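Local coordinates for MdbA protein (Corynebacterium diphtheriae, PDB 5C00) that is a thiol-disulfide oxidoreductase of the DsbA family, essential for viability, pilus assembly, toxin production and virulence, and probably forms disulfides in exported proteins, at residues A40-S54 / N75-D89. Sequence-based numbering, arbitrary orientation.
Sequences AKKDAKKIDFYEDFS and NGDIVVNLRILNFLD
Arg83 lies alongside Tyr50 on one face of two parallel neighbouring strands, 45-52 and 78-85. Arg83 CB sits over the tyrosine ring, 4.0 Å from the Tyr50 centroid, a CH-pi contact. CG leads on in an extended chain that carries Arg83 CD to 3.6 Å from Tyr50 CZ. Arg83 NE then gives a nearly straight salt-bridge hydrogen bond of 2.9 Å to Asp48 OD1; the carboxylate oxygen lies in the guanidinium plane, but the donor stands above the carboxylate plane, 48° out of it. At the tip, NH2 reaches a water that also donates to Asp48 OD1, and pairs with Asp30, while NH1 bonds Asn172; together these fix the guanidinium's rotation. One step back toward the N-terminal ends, Ile47 O is gripped twice, by Asn81 N and by Asn81 ND2 (2.9 Å), from opposite faces of its carbonyl plane. Parallel backbone bonds alternate between the strands, from Lys45 N to Asp77 O at one end to Leu85 N to Glu51 O at the other. On the other face Phe49 CD2 meets Leu82 CD2 at 3.7 Å, and Ile84 CD1 packs on Glu51 CG at 3.5 Å, the glutamate's end being held by Arg120. Near the C-terminal ends of the strands Asp52, CG anti to its own N (chi1 -180°), divides its carboxylate: OD1 closes an Asx turn with Ser54 N and also bonds Ser97, whereas Asp52 OD2 accepts from Leu88 N at 3.1 Å. At the opposite end Lys41 NZ bridges Asp77 OD1 at 2.7 Å. With helix 56-74 as the connection, the strands form the central beta-alpha-beta unit of a thioredoxin fold; Leu88 touches Cys55, first cysteine of the probable CxxC active site.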
ATOM      1  N   ALA A  40       1.452   7.616  18.679  1.00 36.43           N
ATOM      2  CA  ALA A  40       0.981   6.266  18.828  1.00 36.73           C
ATOM      3  C   ALA A  40       1.397   5.773  20.206  1.00 40.39           C
ATOM      4  O   ALA A  40       2.449   6.136  20.723  1.00 40.84           O
ATOM      5  CB  ALA A  40       1.568   5.378  17.754  1.00 37.31           C
ATOM      6  N   LYS A  41       0.537   4.958  20.789  1.00 40.88           N
ATOM      7  CA  LYS A  41       0.822   4.356  22.070  1.00 42.25           C
ATOM      8  C   LYS A  41       1.993   3.391  21.918  1.00 42.48           C
ATOM      9  O   LYS A  41       2.102   2.647  20.925  1.00 37.62           O
ATOM     10  CB  LYS A  41      -0.404   3.625  22.584  1.00 41.43           C
ATOM     11  CG  LYS A  41      -1.613   4.533  22.709  1.00 42.83           C
ATOM     12  CD  LYS A  41      -2.881   3.730  22.928  1.00 44.39           C
ATOM     13  CE  LYS A  41      -4.096   4.637  22.980  1.00 47.15           C
ATOM     14  NZ  LYS A  41      -5.334   3.812  23.100  1.00 49.76           N
ATOM     15  N   LYS A  42       2.875   3.395  22.914  1.00 42.98           N
ATOM     16  CA  LYS A  42       3.942   2.408  22.960  1.00 46.40           C
ATOM     17  C   LYS A  42       3.415   0.976  23.018  1.00 43.42           C
ATOM     18  O   LYS A  42       4.122   0.073  22.604  1.00 42.93           O
ATOM     19  CB  LYS A  42       4.877   2.686  24.133  1.00 51.66           C
ATOM     20  CG  LYS A  42       5.890   3.779  23.862  1.00 56.74           C
ATOM     21  CD  LYS A  42       7.067   3.269  23.040  1.00 62.19           C
ATOM     22  CE  LYS A  42       8.390   3.819  23.571  1.00 66.62           C
ATOM     23  NZ  LYS A  42       9.554   3.325  22.788  1.00 69.92           N
ATOM     24  N   ASP A  43       2.189   0.773  23.501  1.00 40.97           N
ATOM     25  CA  ASP A  43       1.552  -0.564  23.498  1.00 44.05           C
ATOM     26  C   ASP A  43       0.528  -0.834  22.358  1.00 39.29           C
ATOM     27  O   ASP A  43      -0.296  -1.754  22.430  1.00 39.39           O
ATOM     28  CB  ASP A  43       0.841  -0.779  24.833  1.00 48.59           C
ATOM     29  CG  ASP A  43      -0.482  -0.046  24.906  1.00 50.49           C
ATOM     30  OD1 ASP A  43      -0.539   1.112  24.454  1.00 48.78           O
ATOM     31  OD2 ASP A  43      -1.462  -0.640  25.411  1.00 58.00           O
ATOM     32  N   ALA A  44       0.552  -0.014  21.326  1.00 36.19           N
ATOM     33  CA  ALA A  44      -0.291  -0.234  20.170  1.00 33.96           C
ATOM     34  C   ALA A  44       0.001  -1.621  19.607  1.00 32.95           C
ATOM     35  O   ALA A  44       1.125  -2.092  19.653  1.00 33.55           O
ATOM     36  CB  ALA A  44       0.007   0.826  19.122  1.00 32.71           C
ATOM     37  N   LYS A  45      -0.990  -2.271  19.023  1.00 32.89           N
ATOM     38  CA  LYS A  45      -0.745  -3.565  18.401  1.00 32.32           C
ATOM     39  C   LYS A  45      -0.058  -3.379  17.055  1.00 30.88           C
ATOM     40  O   LYS A  45      -0.402  -2.454  16.327  1.00 28.75           O
ATOM     41  CB  LYS A  45      -2.053  -4.346  18.286  1.00 34.41           C
ATOM     42  CG  LYS A  45      -2.649  -4.664  19.674  1.00 39.33           C
ATOM     43  CD  LYS A  45      -3.366  -6.004  19.715  1.00 43.52           C
ATOM     44  CE  LYS A  45      -3.360  -6.629  21.112  1.00 47.17           C
ATOM     45  NZ  LYS A  45      -3.661  -5.633  22.177  1.00 51.52           N
ATOM     46  N   LYS A  46       0.971  -4.188  16.783  1.00 28.34           N
ATOM     47  CA  LYS A  46       1.699  -4.116  15.524  1.00 29.15           C
ATOM     48  C   LYS A  46       1.046  -5.016  14.490  1.00 27.01           C
ATOM     49  O   LYS A  46       0.884  -6.207  14.711  1.00 27.08           O
ATOM     50  CB  LYS A  46       3.146  -4.528  15.717  1.00 33.06           C
ATOM     51  CG  LYS A  46       3.919  -3.498  16.517  1.00 38.99           C
ATOM     52  CD  LYS A  46       5.183  -4.087  17.136  1.00 45.66           C
ATOM     53  CE  LYS A  46       5.632  -3.313  18.373  1.00 51.26           C
ATOM     54  NZ  LYS A  46       6.429  -4.199  19.263  1.00 53.48           N
ATOM     55  N   ILE A  47       0.697  -4.463  13.343  1.00 23.74           N
ATOM     56  CA  ILE A  47      -0.017  -5.221  12.335  1.00 23.07           C
ATOM     57  C   ILE A  47       0.952  -5.432  11.210  1.00 21.88           C
ATOM     58  O   ILE A  47       1.668  -4.517  10.840  1.00 23.45           O
ATOM     59  CB  ILE A  47      -1.240  -4.460  11.842  1.00 23.35           C
ATOM     60  CG1 ILE A  47      -2.092  -3.968  13.008  1.00 23.70           C
ATOM     61  CG2 ILE A  47      -2.032  -5.279  10.846  1.00 23.60           C
ATOM     62  CD1 ILE A  47      -2.719  -5.055  13.835  1.00 25.58           C
ATOM     63  N   ASP A  48       0.995  -6.638  10.679  1.00 20.51           N
ATOM     64  CA  ASP A  48       1.648  -6.873   9.407  1.00 21.46           C
ATOM     65  C   ASP A  48       0.562  -7.213   8.425  1.00 20.19           C
ATOM     66  O   ASP A  48      -0.177  -8.177   8.603  1.00 19.40           O
ATOM     67  CB  ASP A  48       2.676  -7.990   9.514  1.00 23.50           C
ATOM     68  CG  ASP A  48       3.848  -7.618  10.406  1.00 26.14           C
ATOM     69  OD1 ASP A  48       4.570  -6.673  10.070  1.00 25.18           O
ATOM     70  OD2 ASP A  48       4.033  -8.282  11.458  1.00 27.16           O
ATOM     71  N   PHE A  49       0.401  -6.327   7.436  1.00 18.99           N
ATOM     72  CA  PHE A  49      -0.678  -6.451   6.483  0.60 18.16           C
ATOM     73  C   PHE A  49      -0.024  -6.632   5.133  1.00 17.68           C
ATOM     74  O   PHE A  49       0.635  -5.736   4.615  1.00 16.62           O
ATOM     75  CB  PHE A  49      -1.541  -5.203   6.573  0.60 18.71           C
ATOM     76  CG  PHE A  49      -2.782  -5.213   5.717  0.60 19.07           C
ATOM     77  CD1 PHE A  49      -3.218  -6.335   5.026  0.60 19.32           C
ATOM     78  CD2 PHE A  49      -3.533  -4.044   5.624  0.60 20.26           C
ATOM     79  CE1 PHE A  49      -4.359  -6.291   4.251  0.60 20.47           C
ATOM     80  CE2 PHE A  49      -4.677  -3.994   4.850  0.60 20.84           C
ATOM     81  CZ  PHE A  49      -5.091  -5.120   4.161  0.60 21.63           C
ATOM     82  N   TYR A  50      -0.226  -7.807   4.563  1.00 17.42           N
ATOM     83  CA  TYR A  50       0.387  -8.196   3.290  1.00 17.48           C
ATOM     84  C   TYR A  50      -0.629  -8.014   2.173  1.00 19.14           C
ATOM     85  O   TYR A  50      -1.745  -8.510   2.270  1.00 18.09           O
ATOM     86  CB  TYR A  50       0.865  -9.625   3.331  1.00 19.59           C
ATOM     87  CG  TYR A  50       1.981  -9.902   4.324  1.00 19.70           C
ATOM     88  CD1 TYR A  50       1.704 -10.160   5.662  1.00 20.88           C
ATOM     89  CD2 TYR A  50       3.325  -9.923   3.907  1.00 20.72           C
ATOM     90  CE1 TYR A  50       2.723 -10.405   6.583  1.00 20.53           C
ATOM     91  CE2 TYR A  50       4.347 -10.194   4.809  1.00 20.59           C
ATOM     92  CZ  TYR A  50       4.038 -10.404   6.142  1.00 21.58           C
ATOM     93  OH  TYR A  50       5.060 -10.726   7.005  1.00 26.02           O
ATOM     94  N   GLU A  51      -0.235  -7.291   1.136  1.00 18.77           N
ATOM     95  CA  GLU A  51      -1.116  -7.133  -0.004  1.00 19.14           C
ATOM     96  C   GLU A  51      -0.305  -7.017  -1.270  1.00 18.07           C
ATOM     97  O   GLU A  51       0.925  -6.816  -1.255  1.00 16.70           O
ATOM     98  CB  GLU A  51      -2.112  -5.965   0.175  1.00 20.65           C
ATOM     99  CG  GLU A  51      -1.509  -4.639   0.371  1.00 23.71           C
ATOM    100  CD  GLU A  51      -2.492  -3.477   0.784  1.00 25.87           C
ATOM    101  OE1 GLU A  51      -1.946  -2.396   0.960  1.00 28.46           O
ATOM    102  OE2 GLU A  51      -3.730  -3.640   0.982  1.00 28.94           O
ATOM    103  N   ASP A  52      -1.015  -7.169  -2.372  1.00 17.37           N
ATOM    104  CA  ASP A  52      -0.430  -7.048  -3.740  1.00 16.92           C
ATOM    105  C   ASP A  52      -1.411  -6.175  -4.554  1.00 16.47           C
ATOM    106  O   ASP A  52      -2.633  -6.393  -4.521  1.00 15.31           O
ATOM    107  CB  ASP A  52      -0.210  -8.467  -4.263  1.00 17.58           C
ATOM    108  CG  ASP A  52       0.402  -8.531  -5.681  1.00 17.99           C
ATOM    109  OD1 ASP A  52      -0.098  -7.877  -6.620  1.00 16.67           O
ATOM    110  OD2 ASP A  52       1.354  -9.310  -5.862  1.00 18.06           O
ATOM    111  N   PHE A  53      -0.897  -5.206  -5.292  1.00 16.09           N
ATOM    112  CA  PHE A  53      -1.763  -4.300  -6.065  1.00 16.48           C
ATOM    113  C   PHE A  53      -2.519  -4.972  -7.244  1.00 17.51           C
ATOM    114  O   PHE A  53      -3.413  -4.345  -7.816  1.00 18.32           O
ATOM    115  CB  PHE A  53      -1.008  -3.112  -6.551  1.00 17.33           C
ATOM    116  CG  PHE A  53      -0.836  -2.037  -5.508  1.00 17.46           C
ATOM    117  CD1 PHE A  53      -1.892  -1.156  -5.240  1.00 16.70           C
ATOM    118  CD2 PHE A  53       0.362  -1.891  -4.806  1.00 17.39           C
ATOM    119  CE1 PHE A  53      -1.772  -0.163  -4.301  1.00 17.20           C
ATOM    120  CE2 PHE A  53       0.462  -0.907  -3.846  1.00 18.02           C
ATOM    121  CZ  PHE A  53      -0.573  -0.031  -3.610  1.00 18.06           C
ATOM    122  N   SER A  54      -2.219  -6.229  -7.576  1.00 16.68           N
ATOM    123  CA  SER A  54      -2.994  -6.922  -8.598  1.00 18.64           C
ATOM    124  C   SER A  54      -3.987  -7.922  -8.002  1.00 19.93           C
ATOM    125  O   SER A  54      -4.604  -8.687  -8.740  1.00 20.46           O
ATOM    126  CB  SER A  54      -2.083  -7.642  -9.584  1.00 19.29           C
ATOM    127  OG  SER A  54      -1.218  -6.690 -10.175  1.00 19.42           O
ATOM    128  N   ASN A  75      -6.379   6.842  16.098  1.00 26.87           N
ATOM    129  CA  ASN A  75      -6.527   6.697  17.559  0.60 28.71           C
ATOM    130  C   ASN A  75      -5.299   6.249  18.319  1.00 29.18           C
ATOM    131  O   ASN A  75      -5.269   6.277  19.561  1.00 30.84           O
ATOM    132  CB  ASN A  75      -7.554   5.624  17.867  0.60 31.50           C
ATOM    133  CG  ASN A  75      -8.941   6.084  17.618  0.60 31.90           C
ATOM    134  OD1 ASN A  75      -9.163   7.264  17.372  0.60 33.47           O
ATOM    135  ND2 ASN A  75      -9.894   5.157  17.682  0.60 32.81           N
ATOM    136  N   GLY A  76      -4.274   5.791  17.609  1.00 27.56           N
ATOM    137  CA  GLY A  76      -3.049   5.334  18.261  1.00 28.62           C
ATOM    138  C   GLY A  76      -3.098   3.894  18.775  1.00 28.78           C
ATOM    139  O   GLY A  76      -2.169   3.453  19.469  1.00 28.78           O
ATOM    140  N   ASP A  77      -4.131   3.137  18.374  1.00 28.15           N
ATOM    141  CA  ASP A  77      -4.353   1.765  18.856  1.00 29.86           C
ATOM    142  C   ASP A  77      -3.611   0.687  18.079  1.00 28.30           C
ATOM    143  O   ASP A  77      -3.359  -0.417  18.613  1.00 27.79           O
ATOM    144  CB  ASP A  77      -5.852   1.409  18.818  1.00 33.17           C
ATOM    145  CG  ASP A  77      -6.684   2.221  19.834  1.00 39.64           C
ATOM    146  OD1 ASP A  77      -6.160   2.485  20.937  1.00 39.23           O
ATOM    147  OD2 ASP A  77      -7.838   2.600  19.509  1.00 45.98           O
ATOM    148  N   ILE A  78      -3.344   0.941  16.797  1.00 25.24           N
ATOM    149  CA  ILE A  78      -2.536   0.050  15.990  1.00 23.53           C
ATOM    150  C   ILE A  78      -1.490   0.800  15.201  1.00 22.72           C
ATOM    151  O   ILE A  78      -1.676   1.978  14.901  1.00 21.07           O
ATOM    152  CB  ILE A  78      -3.404  -0.759  15.018  1.00 23.20           C
ATOM    153  CG1 ILE A  78      -4.145   0.105  14.012  1.00 22.10           C
ATOM    154  CG2 ILE A  78      -4.406  -1.549  15.820  1.00 23.79           C
ATOM    155  CD1 ILE A  78      -4.890  -0.718  12.992  1.00 21.40           C
ATOM    156  N   VAL A  79      -0.390   0.119  14.930  1.00 21.79           N
ATOM    157  CA  VAL A  79       0.620   0.568  13.988  1.00 23.27           C
ATOM    158  C   VAL A  79       0.633  -0.429  12.847  1.00 22.19           C
ATOM    159  O   VAL A  79       0.776  -1.608  13.089  1.00 24.29           O
ATOM    160  CB  VAL A  79       1.975   0.662  14.679  1.00 24.62           C
ATOM    161  CG1 VAL A  79       3.083   0.949  13.677  1.00 24.93           C
ATOM    162  CG2 VAL A  79       1.895   1.786  15.705  1.00 25.42           C
ATOM    163  N   VAL A  80       0.392   0.029  11.618  1.00 20.86           N
ATOM    164  CA  VAL A  80       0.246  -0.891  10.490  1.00 19.36           C
ATOM    165  C   VAL A  80       1.457  -0.947   9.576  1.00 19.66           C
ATOM    166  O   VAL A  80       1.867   0.054   8.956  1.00 19.78           O
ATOM    167  CB  VAL A  80      -1.024  -0.601   9.642  1.00 18.21           C
ATOM    168  CG1 VAL A  80      -1.124  -1.641   8.537  1.00 18.69           C
ATOM    169  CG2 VAL A  80      -2.264  -0.688  10.517  1.00 18.36           C
ATOM    170  N   ASN A  81       2.064  -2.113   9.533  1.00 18.36           N
ATOM    171  CA  ASN A  81       3.109  -2.341   8.587  1.00 19.39           C
ATOM    172  C   ASN A  81       2.531  -2.911   7.301  1.00 17.45           C
ATOM    173  O   ASN A  81       2.233  -4.096   7.238  1.00 16.84           O
ATOM    174  CB  ASN A  81       4.148  -3.294   9.156  1.00 20.72           C
ATOM    175  CG  ASN A  81       4.720  -2.785  10.452  1.00 24.99           C
ATOM    176  OD1 ASN A  81       5.629  -1.983  10.452  1.00 27.07           O
ATOM    177  ND2 ASN A  81       4.159  -3.223  11.557  1.00 30.92           N
ATOM    178  N   LEU A  82       2.466  -2.071   6.268  1.00 16.37           N
ATOM    179  CA  LEU A  82       2.010  -2.477   4.971  1.00 17.04           C
ATOM    180  C   LEU A  82       3.198  -3.120   4.255  1.00 16.99           C
ATOM    181  O   LEU A  82       4.232  -2.456   4.016  1.00 17.96           O
ATOM    182  CB  LEU A  82       1.464  -1.311   4.147  1.00 16.94           C
ATOM    183  CG  LEU A  82       0.187  -0.666   4.675  1.00 19.03           C
ATOM    184  CD1 LEU A  82      -0.052   0.600   3.887  1.00 18.58           C
ATOM    185  CD2 LEU A  82      -0.986  -1.609   4.561  1.00 19.97           C
ATOM    186  N   ARG A  83       3.082  -4.428   4.044  1.00 17.39           N
ATOM    187  CA  ARG A  83       4.120  -5.267   3.463  1.00 17.85           C
ATOM    188  C   ARG A  83       3.662  -5.686   2.080  1.00 17.96           C
ATOM    189  O   ARG A  83       2.865  -6.640   1.914  1.00 17.81           O
ATOM    190  CB  ARG A  83       4.389  -6.448   4.373  1.00 18.05           C
ATOM    191  CG  ARG A  83       5.024  -6.006   5.714  1.00 19.13           C
ATOM    192  CD  ARG A  83       5.623  -7.160   6.533  1.00 21.32           C
ATOM    193  NE  ARG A  83       6.298  -6.600   7.693  1.00 22.66           N
ATOM    194  CZ  ARG A  83       7.501  -6.036   7.670  1.00 23.81           C
ATOM    195  NH1 ARG A  83       8.210  -5.981   6.564  1.00 24.74           N
ATOM    196  NH2 ARG A  83       7.991  -5.485   8.771  1.00 27.34           N
ATOM    197  N   ILE A  84       4.107  -4.899   1.108  1.00 17.72           N
ATOM    198  CA  ILE A  84       3.662  -5.072  -0.251  1.00 18.24           C
ATOM    199  C   ILE A  84       4.437  -6.123  -1.023  1.00 18.23           C
ATOM    200  O   ILE A  84       5.671  -6.203  -1.006  1.00 18.00           O
ATOM    201  CB  ILE A  84       3.628  -3.730  -1.043  1.00 18.72           C
ATOM    202  CG1 ILE A  84       2.959  -2.606  -0.226  1.00 19.66           C
ATOM    203  CG2 ILE A  84       2.911  -3.952  -2.357  1.00 18.49           C
ATOM    204  CD1 ILE A  84       1.612  -2.958   0.327  1.00 21.07           C
ATOM    205  N   LEU A  85       3.677  -6.975  -1.703  1.00 17.14           N
ATOM    206  CA  LEU A  85       4.207  -8.087  -2.444  1.00 18.48           C
ATOM    207  C   LEU A  85       4.063  -7.851  -3.955  1.00 18.70           C
ATOM    208  O   LEU A  85       3.305  -6.981  -4.377  1.00 18.15           O
ATOM    209  CB  LEU A  85       3.444  -9.346  -2.065  1.00 17.95           C
ATOM    210  CG  LEU A  85       3.419  -9.736  -0.589  1.00 19.51           C
ATOM    211  CD1 LEU A  85       2.425 -10.813  -0.360  1.00 20.99           C
ATOM    212  CD2 LEU A  85       4.804 -10.186  -0.132  1.00 21.02           C
ATOM    213  N   ASN A  86       4.788  -8.627  -4.770  1.00 19.62           N
ATOM    214  CA  ASN A  86       4.604  -8.620  -6.221  1.00 19.20           C
ATOM    215  C   ASN A  86       4.499 -10.049  -6.799  1.00 20.21           C
ATOM    216  O   ASN A  86       4.796 -10.293  -7.972  1.00 18.55           O
ATOM    217  CB  ASN A  86       5.676  -7.797  -6.953  1.00 20.20           C
ATOM    218  CG  ASN A  86       7.056  -8.400  -6.858  1.00 21.64           C
ATOM    219  OD1 ASN A  86       7.206  -9.413  -6.210  1.00 19.88           O
ATOM    220  ND2 ASN A  86       8.084  -7.748  -7.482  1.00 22.76           N
ATOM    221  N   PHE A  87       4.074 -10.983  -5.960  1.00 20.97           N
ATOM    222  CA  PHE A  87       3.993 -12.409  -6.331  1.00 21.33           C
ATOM    223  C   PHE A  87       3.029 -12.641  -7.480  1.00 21.20           C
ATOM    224  O   PHE A  87       3.198 -13.585  -8.270  1.00 22.36           O
ATOM    225  CB  PHE A  87       3.639 -13.266  -5.085  1.00 21.60           C
ATOM    226  CG  PHE A  87       2.208 -13.192  -4.641  1.00 22.04           C
ATOM    227  CD1 PHE A  87       1.742 -12.138  -3.893  1.00 21.64           C
ATOM    228  CD2 PHE A  87       1.331 -14.232  -4.920  1.00 23.87           C
ATOM    229  CE1 PHE A  87       0.425 -12.067  -3.485  1.00 22.13           C
ATOM    230  CE2 PHE A  87       0.004 -14.177  -4.527  1.00 23.25           C
ATOM    231  CZ  PHE A  87      -0.469 -13.110  -3.810  1.00 23.67           C
ATOM    232  N   LEU A  88       2.001 -11.796  -7.613  1.00 19.95           N
ATOM    233  CA  LEU A  88       1.076 -11.935  -8.729  1.00 20.94           C
ATOM    234  C   LEU A  88       1.651 -11.609 -10.108  1.00 22.63           C
ATOM    235  O   LEU A  88       1.027 -11.911 -11.136  1.00 25.12           O
ATOM    236  CB  LEU A  88      -0.223 -11.172  -8.463  1.00 21.31           C
ATOM    237  CG  LEU A  88      -1.043 -11.731  -7.292  1.00 21.57           C
ATOM    238  CD1 LEU A  88      -2.248 -10.844  -7.042  1.00 22.12           C
ATOM    239  CD2 LEU A  88      -1.510 -13.153  -7.554  1.00 24.18           C
ATOM    240  N   ASP A  89       2.840 -11.025 -10.163  1.00 21.50           N
ATOM    241  CA  ASP A  89       3.526 -10.874 -11.435  1.00 22.25           C
ATOM    242  C   ASP A  89       4.188 -12.202 -11.905  1.00 25.93           C
ATOM    243  O   ASP A  89       4.931 -12.192 -12.875  1.00 23.95           O
ATOM    244  CB  ASP A  89       4.547  -9.724 -11.350  1.00 21.63           C
ATOM    245  CG  ASP A  89       3.898  -8.346 -11.439  1.00 22.09           C
ATOM    246  OD1 ASP A  89       2.656  -8.241 -11.735  1.00 22.38           O
ATOM    247  OD2 ASP A  89       4.627  -7.361 -11.133  1.00 21.68           O
TER
HETATM  248  O   HOH W   1       6.728  -6.171  11.286  1.00 41.58           O
HETATM  249  O   HOH W   2       1.918  -4.854  -5.643  1.00 16.67           O